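Putative methylthioribose-1-phosphate isomerase (Pyrococcus horikoshii OT3, PDB 6A34) probably catalyses the interconversion of 5-methylthioribose 1-phosphate and 5-methylthioribulose 1-phosphate in the methionine salvage pathway. Local coordinates at residues I334-R338 against G339-P343. Residues are numbered along the deposited sequence; the frame is centred on the assembly and turned at random.
Sequences IITDR and GVVWP
Ile334 and Val341 form an antiparallel hydrogen-bonded pair, Ile334 N giving to Val341 O at 2.9 Å and Val341 N to Ile334 O at 2.8 Å. Towards the bend, Thr336 pairs likewise with Gly339: Thr336 N reaches Gly339 O at 3.1 Å, while the return bond from Gly339 N to Thr336 O is weak. The chain reverses through a type I turn, Thr336 to Gly339, and Gly339 has a positive phi (111°) at which a CB would clash with Arg338 O. The hydroxyl of Thr336, set between backbone N and carbonyl carbon (chi1 82°), works both ways. OG1 donates to a lone pair of Gly339 O in the carbonyl plane at 2.6 Å, whereas Thr336 N comes from above that plane; OG1 also accepts from Arg338 N at 2.9 Å, an ST turn. A valine in its place would probably leave Arg338 N without this acceptor and Gly339 O with one donor fewer, that from Thr336 N remaining. Thr336 CG2 meets Val341 CG2 at 4.1 Å on the face shared with Ile334, where helix 345-354 packs. On the other face, Ile335 CG1 touches Val340 CG2 at 4.2 Å beside helix 125-157. Asp337 is tied to Arg149 and Leu281 N. The whole is a two-residue beta hairpin that adds antiparallel strand 339-341 to the edge of the otherwise parallel Rossmann-like sheet.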
ATOM      1  N   ILE A 334      10.607   8.107  22.341  1.00 29.49           N
ATOM      2  CA  ILE A 334       9.167   8.123  22.458  1.00 32.46           C
ATOM      3  C   ILE A 334       8.751   9.506  22.983  1.00 33.84           C
ATOM      4  O   ILE A 334       9.070   9.871  24.113  1.00 36.51           O
ATOM      5  CB  ILE A 334       8.639   7.008  23.377  1.00 28.25           C
ATOM      6  CG1 ILE A 334       9.005   5.616  22.871  1.00 30.48           C
ATOM      7  CG2 ILE A 334       7.146   7.173  23.560  1.00 27.85           C
ATOM      8  CD1 ILE A 334       8.551   4.481  23.770  1.00 33.65           C
ATOM      9  N   ILE A 335       8.009  10.239  22.157  1.00 31.71           N
ATOM     10  CA  ILE A 335       7.567  11.563  22.485  1.00 33.08           C
ATOM     11  C   ILE A 335       6.241  11.426  23.230  1.00 35.72           C
ATOM     12  O   ILE A 335       5.295  10.867  22.688  1.00 38.67           O
ATOM     13  CB  ILE A 335       7.443  12.439  21.229  1.00 29.36           C
ATOM     14  CG1 ILE A 335       8.726  12.443  20.403  1.00 28.80           C
ATOM     15  CG2 ILE A 335       7.044  13.851  21.623  1.00 32.08           C
ATOM     16  CD1 ILE A 335       8.520  12.796  18.958  1.00 29.28           C
ATOM     17  N   THR A 336       6.218  11.881  24.488  1.00 34.12           N
ATOM     18  CA  THR A 336       5.015  11.856  25.308  1.00 33.92           C
ATOM     19  C   THR A 336       4.653  13.280  25.739  1.00 32.45           C
ATOM     20  O   THR A 336       5.401  14.226  25.524  1.00 32.47           O
ATOM     21  CB  THR A 336       5.146  10.994  26.567  1.00 32.22           C
ATOM     22  OG1 THR A 336       5.804  11.768  27.565  1.00 31.15           O
ATOM     23  CG2 THR A 336       5.848   9.682  26.318  1.00 36.86           C
ATOM     24  N   ASP A 337       3.483  13.398  26.370  1.00 37.07           N
ATOM     25  CA  ASP A 337       2.970  14.692  26.840  1.00 39.39           C
ATOM     26  C   ASP A 337       3.709  15.100  28.122  1.00 38.57           C
ATOM     27  O   ASP A 337       3.429  16.173  28.631  1.00 44.14           O
ATOM     28  CB  ASP A 337       1.464  14.632  27.089  1.00 37.33           C
ATOM     29  CG  ASP A 337       1.081  13.635  28.169  1.00 37.84           C
ATOM     30  OD1 ASP A 337       1.382  12.424  28.001  1.00 36.60           O
ATOM     31  OD2 ASP A 337       0.489  14.078  29.176  1.00 38.95           O
ATOM     32  N   ARG A 338       4.651  14.266  28.600  1.00 36.13           N
ATOM     33  CA  ARG A 338       5.474  14.602  29.783  1.00 41.91           C
ATOM     34  C   ARG A 338       6.964  14.492  29.447  1.00 40.18           C
ATOM     35  O   ARG A 338       7.763  14.273  30.310  1.00 43.51           O
ATOM     36  CB  ARG A 338       5.072  13.723  30.976  1.00 42.03           C
ATOM     37  CG  ARG A 338       3.635  13.936  31.464  1.00 47.79           C
ATOM     38  CD  ARG A 338       3.356  15.368  31.956  1.00 57.01           C
ATOM     39  NE  ARG A 338       2.004  15.636  32.483  1.00 62.06           N
ATOM     40  CZ  ARG A 338       1.499  16.856  32.741  1.00 57.85           C
ATOM     41  NH1 ARG A 338       2.254  17.938  32.634  1.00 53.19           N
ATOM     42  NH2 ARG A 338       0.229  16.987  33.085  1.00 56.06           N
ATOM     43  N   GLY A 339       7.325  14.678  28.177  1.00 41.20           N
ATOM     44  CA  GLY A 339       8.719  14.667  27.756  1.00 36.61           C
ATOM     45  C   GLY A 339       9.045  13.446  26.911  1.00 37.22           C
ATOM     46  O   GLY A 339       8.205  12.536  26.750  1.00 37.95           O
ATOM     47  N   VAL A 340      10.254  13.453  26.336  1.00 32.79           N
ATOM     48  CA  VAL A 340      10.694  12.442  25.416  1.00 31.55           C
ATOM     49  C   VAL A 340      11.458  11.403  26.228  1.00 34.63           C
ATOM     50  O   VAL A 340      12.298  11.780  27.003  1.00 36.23           O
ATOM     51  CB  VAL A 340      11.580  13.001  24.301  1.00 31.95           C
ATOM     52  CG1 VAL A 340      11.938  11.890  23.325  1.00 33.71           C
ATOM     53  CG2 VAL A 340      10.947  14.174  23.572  1.00 30.60           C
ATOM     54  N   VAL A 341      11.095  10.131  26.044  1.00 31.26           N
ATOM     55  CA  VAL A 341      11.733   8.987  26.604  1.00 35.84           C
ATOM     56  C   VAL A 341      12.791   8.474  25.617  1.00 35.77           C
ATOM     57  O   VAL A 341      12.497   8.176  24.506  1.00 37.45           O
ATOM     58  CB  VAL A 341      10.707   7.875  26.893  1.00 37.29           C
ATOM     59  CG1 VAL A 341      11.330   6.719  27.650  1.00 40.97           C
ATOM     60  CG2 VAL A 341       9.496   8.405  27.639  1.00 39.43           C
ATOM     61  N   TRP A 342      14.003   8.279  26.116  1.00 36.96           N
ATOM     62  CA  TRP A 342      15.147   7.812  25.390  1.00 34.27           C
ATOM     63  C   TRP A 342      15.459   6.369  25.805  1.00 34.97           C
ATOM     64  O   TRP A 342      15.014   5.903  26.853  1.00 34.40           O
ATOM     65  CB  TRP A 342      16.309   8.765  25.680  1.00 30.00           C
ATOM     66  CG  TRP A 342      16.023  10.179  25.297  1.00 31.02           C
ATOM     67  CD1 TRP A 342      15.877  11.240  26.149  1.00 29.74           C
ATOM     68  CD2 TRP A 342      15.854  10.709  23.962  1.00 28.92           C
ATOM     69  NE1 TRP A 342      15.644  12.380  25.440  1.00 27.58           N
ATOM     70  CE2 TRP A 342      15.623  12.093  24.099  1.00 27.99           C
ATOM     71  CE3 TRP A 342      15.843  10.153  22.680  1.00 29.06           C
ATOM     72  CZ2 TRP A 342      15.423  12.932  23.007  1.00 29.34           C
ATOM     73  CZ3 TRP A 342      15.649  10.983  21.596  1.00 31.02           C
ATOM     74  CH2 TRP A 342      15.433  12.352  21.758  1.00 31.77           C
ATOM     75  N   PRO A 343      16.218   5.590  25.004  1.00 35.65           N
ATOM     76  CA  PRO A 343      16.635   4.252  25.431  1.00 38.32           C
ATOM     77  C   PRO A 343      17.505   4.395  26.684  1.00 35.59           C
ATOM     78  O   PRO A 343      18.166   5.399  26.830  1.00 33.67           O
ATOM     79  CB  PRO A 343      17.433   3.674  24.259  1.00 37.61           C
ATOM     80  CG  PRO A 343      17.233   4.653  23.101  1.00 37.50           C
ATOM     81  CD  PRO A 343      16.746   5.960  23.687  1.00 37.28           C
TER